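Local coordinates for hypothetical protein AF1432 (Archaeoglobus fulgidus, PDB 1YNB), which probably hydrolyses 2'-deoxyribonucleoside 5'-phosphates to deoxyribonucleosides and phosphate, as a metal-dependent, all-helical HD-domain enzyme, at residues 14-19 against 78-83; 43-48 against 132-137; 124-129 against 154-159. All blocks are in the same frame, centred on the assembly; numbering follows the deposited sequence.

In the fold
The three contacts illustrate how an all-helical HD-type fold changes its chemistry with depth. Interaction 3 is buried and has neither hydrogen bonds nor charges between its segments. Interactions 1 and 2 are partly buried, and each rests on one arginine-glutamate salt bridge, held side-on in interaction 1 and end-on in interaction 2. Interactions 2 and 3 share helix 117-135 and touch directly, Arg-45 of one bridging to Glu-127 of the other, with centres about 11 Å apart. Interaction 1 lies farther off, its centre about 20 Å from that of interaction 2, but the subunit interface reconnects them: Ile-14 and His-15 bond to Arg-45 and Glu-134 of the second subunit.

Interaction 1: 14-19 against 78-83; sequences IHEVGS and EARTMD
Glu-16 OE2 is gripped by two donors, Arg-80 NE across the contact and Gln-103 NE2 from helix 96-103. The bond from Arg-80 NE to Glu-16 OE2 measures 2.5 Å and is nearly straight at 164°. Arg-80 NH2 reaches the other oxygen, Glu-16 OE1, at 2.8 Å and meets its syn lone pair. The guanidinium therefore presents its NE side edge-on, one nitrogen to each oxygen, with the two planes only 25° apart. Such a paired, side-on salt bridge fixes the rotation of both groups at once. Glu-16 gets there as an extended chain, CG lying trans to the backbone N (chi1 174°), and Arg-80 crosses it at about a right angle. In the fold, this ties the C-terminal part of helix 8-18 to the short helix 78-81, which follows the probable HD-type histidine-aspartate pair, His-74 and Asp-75, in the chain. Beside the salt bridge, Ala-79 CB packs 3.9 Å from Glu-16 CG and 3.6 Å from Ser-19 OG. That hydroxyl donates to Glu-16 O at 2.7 Å, in the carbonyl plane, turning the side chain back onto the last turn of helix 8-18. Ser-19 OG also accepts from a water that donates its other hydrogen to Ala-79 O, 2.6 Å from the water oxygen, so a solvent bridge joins the segments beside the alanine. A glutamine in place of Glu-16 would probably leave the Arg-80 guanidinium without a matching charge and with one good acceptor instead of two. Trp-171 of the second subunit packs on both Glu-16 and Ser-19.

Interaction 2: 43-48 against 132-137; sequences NFRAAI and GVEYSQ. Unlike the reference sequence in segment 43-48: Asn-43 (reference Ser).
Arg-45 and Glu-134 face each other across a wide backbone separation, their CA atoms 13.3 Å apart, so side chains alone span the gap between the two segments. They come from opposite directions and meet end-on: Arg-45 NH1 donates to Glu-134 OE1 at 2.8 Å, nearly straight at 168°, while Arg-45 NH2 donates to Glu-134 OE2 at 2.7 Å. The first bond lies close to the guanidinium plane and uses the syn lone pair of OE1; the second is tilted, since the two flat groups are twisted 31° from each other. Glu-134 is extended beyond CG, whereas the arginine bends near its end (chi3 61°), which turns NH1 and NH2 together toward the carboxylate. The salt bridge joins helix 39-56 to helix 117-135, two helices of the HD-type fold, and the Arg-45 side chain lies near the residues of the probable metal-site pattern without touching them. At the contact with the second subunit, Ile-14 O of that chain accepts from Arg-45 NH1, and its His-15 ND1 bonds to Glu-134 OE1. Arg-45 NE forms a further salt bridge, to Glu-127, so the guanidinium is gripped at two of its edges, by Glu-127 at NE and by Glu-134 at NH1 and NH2.

Interaction 3: 124-129 against 154-159; sequences DKLELA and DAAKEI
This is a buried helix-to-helix contact, apolar in its side chains: residues 124-129 meet 154-159 through three side chains, one of several places where helix 117-135 packs on helix 154-166. The backbones come within 7.1 Å, measured between the CA atoms of Leu-126 and Ala-156, and the small alanine side chain permits that approach. Leu-126 does the reaching. Its CD1 branch lies 3.8 Å from Ile-159 CG2 and 4.0 Å from Ile-159 CB, the two side chains crossing at about a right angle. The same methyl stands 4.3 Å from Ala-156 CB, so CD1 is shared between residues one turn apart on the partner helix. The other branch, CD2, lies 4.1 Å from Ala-156 O, a packing contact with the backbone. In Ile-159 the methyl CG2 sits trans to the backbone N, which leaves it rather than the longer CG1 branch to meet the leucine. Leu-126 has a chi1 of -103°, well away from a staggered value.

Around this core, Ile-49 and Tyr-160 also touch Leu-126, Leu-53 of helix 39-56 touches Ala-156, and both Phe-130 and Val-11 of the second subunit, the former from the same chain, pack on Ile-159. Asp-124 takes no part in the contact but belongs to an HD-type pattern with His-42, His-74 and Asp-75 that probably forms the metal site, although no metal is bound to it in this structure; Glu-127 hydrogen-bonds to His-42 ND1.

With no hydrogen bond or charge pair between the segments, the fit depends on the shape of methyl surfaces and on the exclusion of water, which gives cohesion without the directional grip of a salt bridge.

Interaction 1: 14-19 against 78-83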
loop_
_atom_site.group_PDB
_atom_site.type_symbol
_atom_site.label_atom_id
_atom_site.label_comp_id
_atom_site.label_asym_id
_atom_site.label_seq_id
_atom_site.Cartn_x
_atom_site.Cartn_y
_atom_site.Cartn_z
ATOM N N ILE A 14 15.884 8.930 -12.561
ATOM C CA ILE A 14 14.753 8.092 -12.165
ATOM C C ILE A 14 15.179 7.154 -11.008
ATOM O O ILE A 14 14.394 6.942 -10.086
ATOM C CB ILE A 14 14.187 7.294 -13.365
ATOM C CG1 ILE A 14 13.504 8.311 -14.327
ATOM C CG2 ILE A 14 13.095 6.296 -12.893
ATOM C CD1 ILE A 14 13.204 7.785 -15.769
ATOM N N HIS A 15 16.407 6.646 -11.071
ATOM C CA HIS A 15 16.945 5.785 -9.995
ATOM C C HIS A 15 17.006 6.634 -8.743
ATOM O O HIS A 15 16.622 6.197 -7.630
ATOM C CB HIS A 15 18.360 5.285 -10.319
ATOM C CG HIS A 15 18.396 4.092 -11.229
ATOM N ND1 HIS A 15 17.615 2.974 -11.022
ATOM C CD2 HIS A 15 19.113 3.844 -12.348
ATOM C CE1 HIS A 15 17.842 2.096 -11.978
ATOM N NE2 HIS A 15 18.749 2.597 -12.798
ATOM N N GLU A 16 17.474 7.876 -8.902
ATOM C CA GLU A 16 17.606 8.765 -7.741
ATOM C C GLU A 16 16.270 9.069 -7.091
ATOM O O GLU A 16 16.161 9.132 -5.869
ATOM C CB GLU A 16 18.313 10.093 -8.140
ATOM C CG GLU A 16 18.339 11.121 -6.987
ATOM C CD GLU A 16 19.189 12.360 -7.295
ATOM O OE1 GLU A 16 19.845 12.381 -8.360
ATOM O OE2 GLU A 16 19.214 13.297 -6.463
ATOM N N VAL A 17 15.239 9.268 -7.900
ATOM C CA VAL A 17 13.895 9.543 -7.398
ATOM C C VAL A 17 13.401 8.353 -6.576
ATOM O O VAL A 17 12.655 8.532 -5.607
ATOM C CB VAL A 17 12.896 9.782 -8.584
ATOM C CG1 VAL A 17 11.432 9.699 -8.121
ATOM C CG2 VAL A 17 13.187 11.206 -9.185
ATOM N N GLY A 18 13.813 7.164 -6.971
ATOM C CA GLY A 18 13.393 5.967 -6.244
ATOM C C GLY A 18 14.002 5.944 -4.845
ATOM O O GLY A 18 13.446 5.295 -3.944
ATOM N N SER A 19 15.116 6.633 -4.621
ATOM C CA SER A 19 15.676 6.668 -3.240
ATOM C C SER A 19 14.710 7.369 -2.269
ATOM O O SER A 19 14.832 7.221 -1.058
ATOM C CB SER A 19 17.053 7.346 -3.192
ATOM O OG SER A 19 16.943 8.754 -3.275
ATOM N N GLU A 78 15.424 16.304 -1.332
ATOM C CA GLU A 78 15.703 15.536 -0.104
ATOM C C GLU A 78 16.338 14.163 -0.406
ATOM O O GLU A 78 16.848 13.464 0.504
ATOM C CB GLU A 78 14.426 15.382 0.727
ATOM C CG GLU A 78 13.934 16.717 1.306
ATOM C CD GLU A 78 12.715 16.577 2.204
ATOM O OE1 GLU A 78 12.088 15.494 2.223
ATOM O OE2 GLU A 78 12.362 17.566 2.889
ATOM N N ALA A 79 16.318 13.782 -1.681
ATOM C CA ALA A 79 16.930 12.525 -2.106
ATOM C C ALA A 79 18.409 12.632 -1.779
ATOM O O ALA A 79 19.069 11.630 -1.505
ATOM C CB ALA A 79 16.758 12.324 -3.602
ATOM N N ARG A 80 18.914 13.864 -1.836
ATOM C CA ARG A 80 20.313 14.157 -1.530
ATOM C C ARG A 80 20.486 14.798 -0.158
ATOM O O ARG A 80 21.516 14.614 0.486
ATOM C CB ARG A 80 20.899 15.113 -2.582
ATOM C CG ARG A 80 20.945 14.528 -3.979
ATOM C CD ARG A 80 21.226 15.605 -5.068
ATOM N NE ARG A 80 21.092 14.999 -6.393
ATOM C CZ ARG A 80 21.944 15.155 -7.400
ATOM N NH1 ARG A 80 23.016 15.927 -7.259
ATOM N NH2 ARG A 80 21.758 14.473 -8.529
ATOM N N THR A 81 19.493 15.548 0.302
ATOM C CA THR A 81 19.648 16.250 1.585
ATOM C C THR A 81 18.997 15.632 2.807
ATOM O O THR A 81 19.279 16.055 3.932
ATOM C CB THR A 81 19.126 17.699 1.496
ATOM O OG1 THR A 81 17.694 17.690 1.479
ATOM C CG2 THR A 81 19.628 18.368 0.219
ATOM N N MET A 82 18.144 14.632 2.591
ATOM C CA MET A 82 17.409 13.981 3.673
ATOM C C MET A 82 16.261 14.881 4.117
ATOM O O MET A 82 16.229 16.085 3.791
ATOM C CB MET A 82 18.311 13.700 4.884
ATOM C CG MET A 82 19.542 12.848 4.570
ATOM S SD MET A 82 20.632 12.625 6.031
ATOM C CE MET A 82 19.492 11.598 7.098
ATOM N N ASP A 83 15.304 14.288 4.828
ATOM C CA ASP A 83 14.162 15.023 5.352
ATOM C C ASP A 83 14.675 15.665 6.632
ATOM O O ASP A 83 14.733 15.006 7.668
ATOM C CB ASP A 83 13.003 14.067 5.688
ATOM C CG ASP A 83 11.840 14.768 6.368
ATOM O OD1 ASP A 83 10.904 14.075 6.826
ATOM O OD2 ASP A 83 11.847 16.019 6.445
HETATM O O HOH W 1 18.673 9.256 -0.657
#

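Interaction 2: 43-48 against 132-137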
loop_
_atom_site.group_PDB
_atom_site.type_symbol
_atom_site.label_atom_id
_atom_site.label_comp_id
_atom_site.label_asym_id
_atom_site.label_seq_id
_atom_site.Cartn_x
_atom_site.Cartn_y
_atom_site.Cartn_z
ATOM N N ASN A 43 4.788 12.658 -0.424
ATOM C CA ASN A 43 4.598 13.412 -1.698
ATOM C C ASN A 43 3.414 12.874 -2.491
ATOM O O ASN A 43 2.663 13.628 -3.135
ATOM C CB ASN A 43 5.830 13.289 -2.574
ATOM C CG ASN A 43 7.054 13.906 -1.952
ATOM O OD1 ASN A 43 8.177 13.462 -2.218
ATOM N ND2 ASN A 43 6.862 14.943 -1.141
ATOM N N PHE A 44 3.271 11.553 -2.485
ATOM C CA PHE A 44 2.154 10.917 -3.161
ATOM C C PHE A 44 0.847 11.485 -2.673
ATOM O O PHE A 44 0.030 11.977 -3.467
ATOM C CB PHE A 44 2.162 9.385 -2.903
ATOM C CG PHE A 44 0.888 8.681 -3.310
ATOM C CD1 PHE A 44 0.590 8.460 -4.682
ATOM C CD2 PHE A 44 -0.036 8.246 -2.339
ATOM C CE1 PHE A 44 -0.584 7.834 -5.046
ATOM C CE2 PHE A 44 -1.237 7.608 -2.714
ATOM C CZ PHE A 44 -1.505 7.406 -4.093
ATOM N N ARG A 45 0.604 11.394 -1.358
ATOM C CA ARG A 45 -0.672 11.873 -0.892
ATOM C C ARG A 45 -0.767 13.394 -0.918
ATOM O O ARG A 45 -1.855 13.924 -1.144
ATOM C CB ARG A 45 -1.017 11.334 0.500
ATOM C CG ARG A 45 -2.427 11.724 0.911
ATOM C CD ARG A 45 -3.020 10.888 2.021
ATOM N NE ARG A 45 -2.238 10.991 3.263
ATOM C CZ ARG A 45 -2.664 10.515 4.437
ATOM N NH1 ARG A 45 -3.840 9.928 4.529
ATOM N NH2 ARG A 45 -1.890 10.595 5.511
ATOM N N ALA A 46 0.356 14.081 -0.720
ATOM C CA ALA A 46 0.297 15.538 -0.749
ATOM C C ALA A 46 -0.097 15.969 -2.179
ATOM O O ALA A 46 -0.822 16.971 -2.344
ATOM C CB ALA A 46 1.643 16.128 -0.384
ATOM N N ALA A 47 0.395 15.235 -3.178
ATOM C CA ALA A 47 0.049 15.564 -4.572
ATOM C C ALA A 47 -1.433 15.416 -4.799
ATOM O O ALA A 47 -2.069 16.306 -5.375
ATOM C CB ALA A 47 0.878 14.718 -5.559
ATOM N N ILE A 48 -2.033 14.317 -4.329
ATOM C CA ILE A 48 -3.455 14.139 -4.461
ATOM C C ILE A 48 -4.191 15.248 -3.685
ATOM O O ILE A 48 -5.173 15.844 -4.172
ATOM C CB ILE A 48 -3.838 12.708 -4.001
ATOM C CG1 ILE A 48 -3.245 11.705 -5.006
ATOM C CG2 ILE A 48 -5.372 12.521 -3.893
ATOM C CD1 ILE A 48 -3.393 10.259 -4.581
ATOM N N GLY A 132 -0.592 12.726 11.028
ATOM C CA GLY A 132 -0.507 12.915 12.483
ATOM C C GLY A 132 -1.724 12.290 13.176
ATOM O O GLY A 132 -1.597 11.605 14.216
ATOM N N VAL A 133 -2.915 12.533 12.624
ATOM C CA VAL A 133 -4.149 11.966 13.158
ATOM C C VAL A 133 -4.090 10.447 13.025
ATOM O O VAL A 133 -4.501 9.742 13.962
ATOM C CB VAL A 133 -5.383 12.501 12.413
ATOM C CG1 VAL A 133 -6.641 11.693 12.740
ATOM C CG2 VAL A 133 -5.627 13.958 12.847
ATOM N N GLU A 134 -3.596 9.948 11.895
ATOM C CA GLU A 134 -3.526 8.480 11.680
ATOM C C GLU A 134 -2.534 7.844 12.656
ATOM O O GLU A 134 -2.819 6.790 13.242
ATOM C CB GLU A 134 -3.106 8.179 10.230
ATOM C CG GLU A 134 -4.246 8.555 9.295
ATOM C CD GLU A 134 -3.811 8.952 7.872
ATOM O OE1 GLU A 134 -4.727 9.307 7.088
ATOM O OE2 GLU A 134 -2.602 8.898 7.545
ATOM N N TYR A 135 -1.381 8.465 12.843
ATOM C CA TYR A 135 -0.389 7.894 13.761
ATOM C C TYR A 135 -0.750 8.051 15.238
ATOM O O TYR A 135 -0.224 7.303 16.083
ATOM C CB TYR A 135 0.997 8.506 13.520
ATOM C CG TYR A 135 1.752 7.981 12.306
ATOM C CD1 TYR A 135 1.556 6.669 11.833
ATOM C CD2 TYR A 135 2.740 8.743 11.700
ATOM C CE1 TYR A 135 2.340 6.143 10.800
ATOM C CE2 TYR A 135 3.535 8.235 10.661
ATOM C CZ TYR A 135 3.337 6.938 10.215
ATOM O OH TYR A 135 4.087 6.409 9.212
ATOM N N SER A 136 -1.632 8.997 15.548
ATOM C CA SER A 136 -2.035 9.246 16.940
ATOM C C SER A 136 -2.698 8.027 17.558
ATOM O O SER A 136 -2.686 7.871 18.782
ATOM C CB SER A 136 -2.966 10.468 17.046
ATOM O OG SER A 136 -4.281 10.173 16.592
ATOM N N GLN A 137 -3.211 7.139 16.707
ATOM C CA GLN A 137 -3.855 5.905 17.176
ATOM C C GLN A 137 -2.813 4.912 17.726
ATOM O O GLN A 137 -3.185 3.972 18.459
ATOM C CB GLN A 137 -4.646 5.263 16.031
ATOM C CG GLN A 137 -5.399 6.291 15.145
ATOM C CD GLN A 137 -6.418 7.132 15.915
ATOM O OE1 GLN A 137 -6.383 8.369 15.866
ATOM N NE2 GLN A 137 -7.341 6.469 16.614
#

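Interaction 3: 124-129 against 154-159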
loop_
_atom_site.group_PDB
_atom_site.type_symbol
_atom_site.label_atom_id
_atom_site.label_comp_id
_atom_site.label_asym_id
_atom_site.label_seq_id
_atom_site.Cartn_x
_atom_site.Cartn_y
_atom_site.Cartn_z
ATOM N N ASP A 124 1.199 20.039 1.665
ATOM C CA ASP A 124 2.337 19.494 2.420
ATOM C C ASP A 124 1.909 19.459 3.890
ATOM O O ASP A 124 1.990 18.418 4.558
ATOM C CB ASP A 124 3.547 20.428 2.241
ATOM C CG ASP A 124 4.740 20.043 3.106
ATOM O OD1 ASP A 124 5.526 20.946 3.461
ATOM O OD2 ASP A 124 4.926 18.841 3.428
ATOM N N LYS A 125 1.446 20.591 4.395
ATOM C CA LYS A 125 0.995 20.669 5.805
ATOM C C LYS A 125 -0.271 19.854 6.106
ATOM O O LYS A 125 -0.415 19.263 7.183
ATOM C CB LYS A 125 0.738 22.138 6.174
ATOM C CG LYS A 125 1.970 22.996 6.078
ATOM C CD LYS A 125 1.576 24.412 6.501
ATOM C CE LYS A 125 2.439 25.478 5.866
ATOM N NZ LYS A 125 1.652 26.760 5.935
ATOM N N LEU A 126 -1.227 19.837 5.195
ATOM C CA LEU A 126 -2.427 19.055 5.426
ATOM C C LEU A 126 -2.081 17.563 5.429
ATOM O O LEU A 126 -2.695 16.809 6.195
ATOM C CB LEU A 126 -3.488 19.260 4.337
ATOM C CG LEU A 126 -4.703 20.143 4.607
ATOM C CD1 LEU A 126 -5.709 19.910 3.462
ATOM C CD2 LEU A 126 -5.382 19.806 5.965
ATOM N N GLU A 127 -1.191 17.140 4.529
ATOM C CA GLU A 127 -0.813 15.721 4.463
ATOM C C GLU A 127 -0.243 15.316 5.850
ATOM O O GLU A 127 -0.561 14.223 6.419
ATOM C CB GLU A 127 0.217 15.485 3.368
ATOM C CG GLU A 127 0.294 14.013 2.873
ATOM C CD GLU A 127 0.916 13.035 3.891
ATOM O OE1 GLU A 127 1.952 13.380 4.526
ATOM O OE2 GLU A 127 0.369 11.910 4.026
ATOM N N LEU A 128 0.635 16.165 6.357
ATOM C CA LEU A 128 1.245 15.936 7.682
ATOM C C LEU A 128 0.175 15.850 8.759
ATOM O O LEU A 128 0.224 14.948 9.617
ATOM C CB LEU A 128 2.227 17.075 8.020
ATOM C CG LEU A 128 2.820 17.089 9.439
ATOM C CD1 LEU A 128 3.741 15.878 9.673
ATOM C CD2 LEU A 128 3.630 18.331 9.550
ATOM N N ALA A 129 -0.807 16.758 8.747
ATOM C CA ALA A 129 -1.878 16.711 9.747
ATOM C C ALA A 129 -2.668 15.395 9.630
ATOM O O ALA A 129 -2.999 14.769 10.634
ATOM C CB ALA A 129 -2.847 17.937 9.596
ATOM N N ASP A 154 -8.642 28.767 1.882
ATOM C CA ASP A 154 -9.896 28.468 2.543
ATOM C C ASP A 154 -10.252 26.998 2.364
ATOM O O ASP A 154 -10.912 26.408 3.217
ATOM C CB ASP A 154 -11.039 29.309 1.974
ATOM C CG ASP A 154 -10.982 30.776 2.425
ATOM O OD1 ASP A 154 -10.211 31.128 3.355
ATOM O OD2 ASP A 154 -11.741 31.570 1.825
ATOM N N ALA A 155 -9.861 26.422 1.229
ATOM C CA ALA A 155 -10.168 25.022 0.964
ATOM C C ALA A 155 -9.409 24.127 1.958
ATOM O O ALA A 155 -9.959 23.164 2.480
ATOM C CB ALA A 155 -9.767 24.656 -0.465
ATOM N N ALA A 156 -8.144 24.455 2.188
ATOM C CA ALA A 156 -7.308 23.680 3.099
ATOM C C ALA A 156 -7.868 23.862 4.526
ATOM O O ALA A 156 -7.979 22.904 5.286
ATOM C CB ALA A 156 -5.852 24.153 3.016
ATOM N N LYS A 157 -8.242 25.090 4.883
ATOM C CA LYS A 157 -8.782 25.333 6.221
ATOM C C LYS A 157 -10.061 24.541 6.477
ATOM O O LYS A 157 -10.268 24.011 7.569
ATOM C CB LYS A 157 -9.032 26.838 6.431
ATOM C CG LYS A 157 -7.750 27.634 6.668
ATOM C CD LYS A 157 -8.043 29.146 6.688
ATOM C CE LYS A 157 -6.755 29.963 6.837
ATOM N NZ LYS A 157 -7.028 31.439 6.668
ATOM N N GLU A 158 -10.916 24.426 5.474
ATOM C CA GLU A 158 -12.167 23.699 5.639
ATOM C C GLU A 158 -11.892 22.191 5.825
ATOM O O GLU A 158 -12.456 21.538 6.722
ATOM C CB GLU A 158 -13.060 23.958 4.409
ATOM C CG GLU A 158 -14.455 23.303 4.430
ATOM C CD GLU A 158 -15.448 23.885 3.377
ATOM O OE1 GLU A 158 -15.025 24.361 2.288
ATOM O OE2 GLU A 158 -16.677 23.846 3.637
ATOM N N ILE A 159 -11.019 21.645 4.987
ATOM C CA ILE A 159 -10.682 20.210 5.079
ATOM C C ILE A 159 -10.033 19.929 6.448
ATOM O O ILE A 159 -10.331 18.943 7.099
ATOM C CB ILE A 159 -9.700 19.819 3.951
ATOM C CG1 ILE A 159 -10.454 19.789 2.619
ATOM C CG2 ILE A 159 -9.113 18.397 4.183
ATOM C CD1 ILE A 159 -9.525 19.512 1.461
#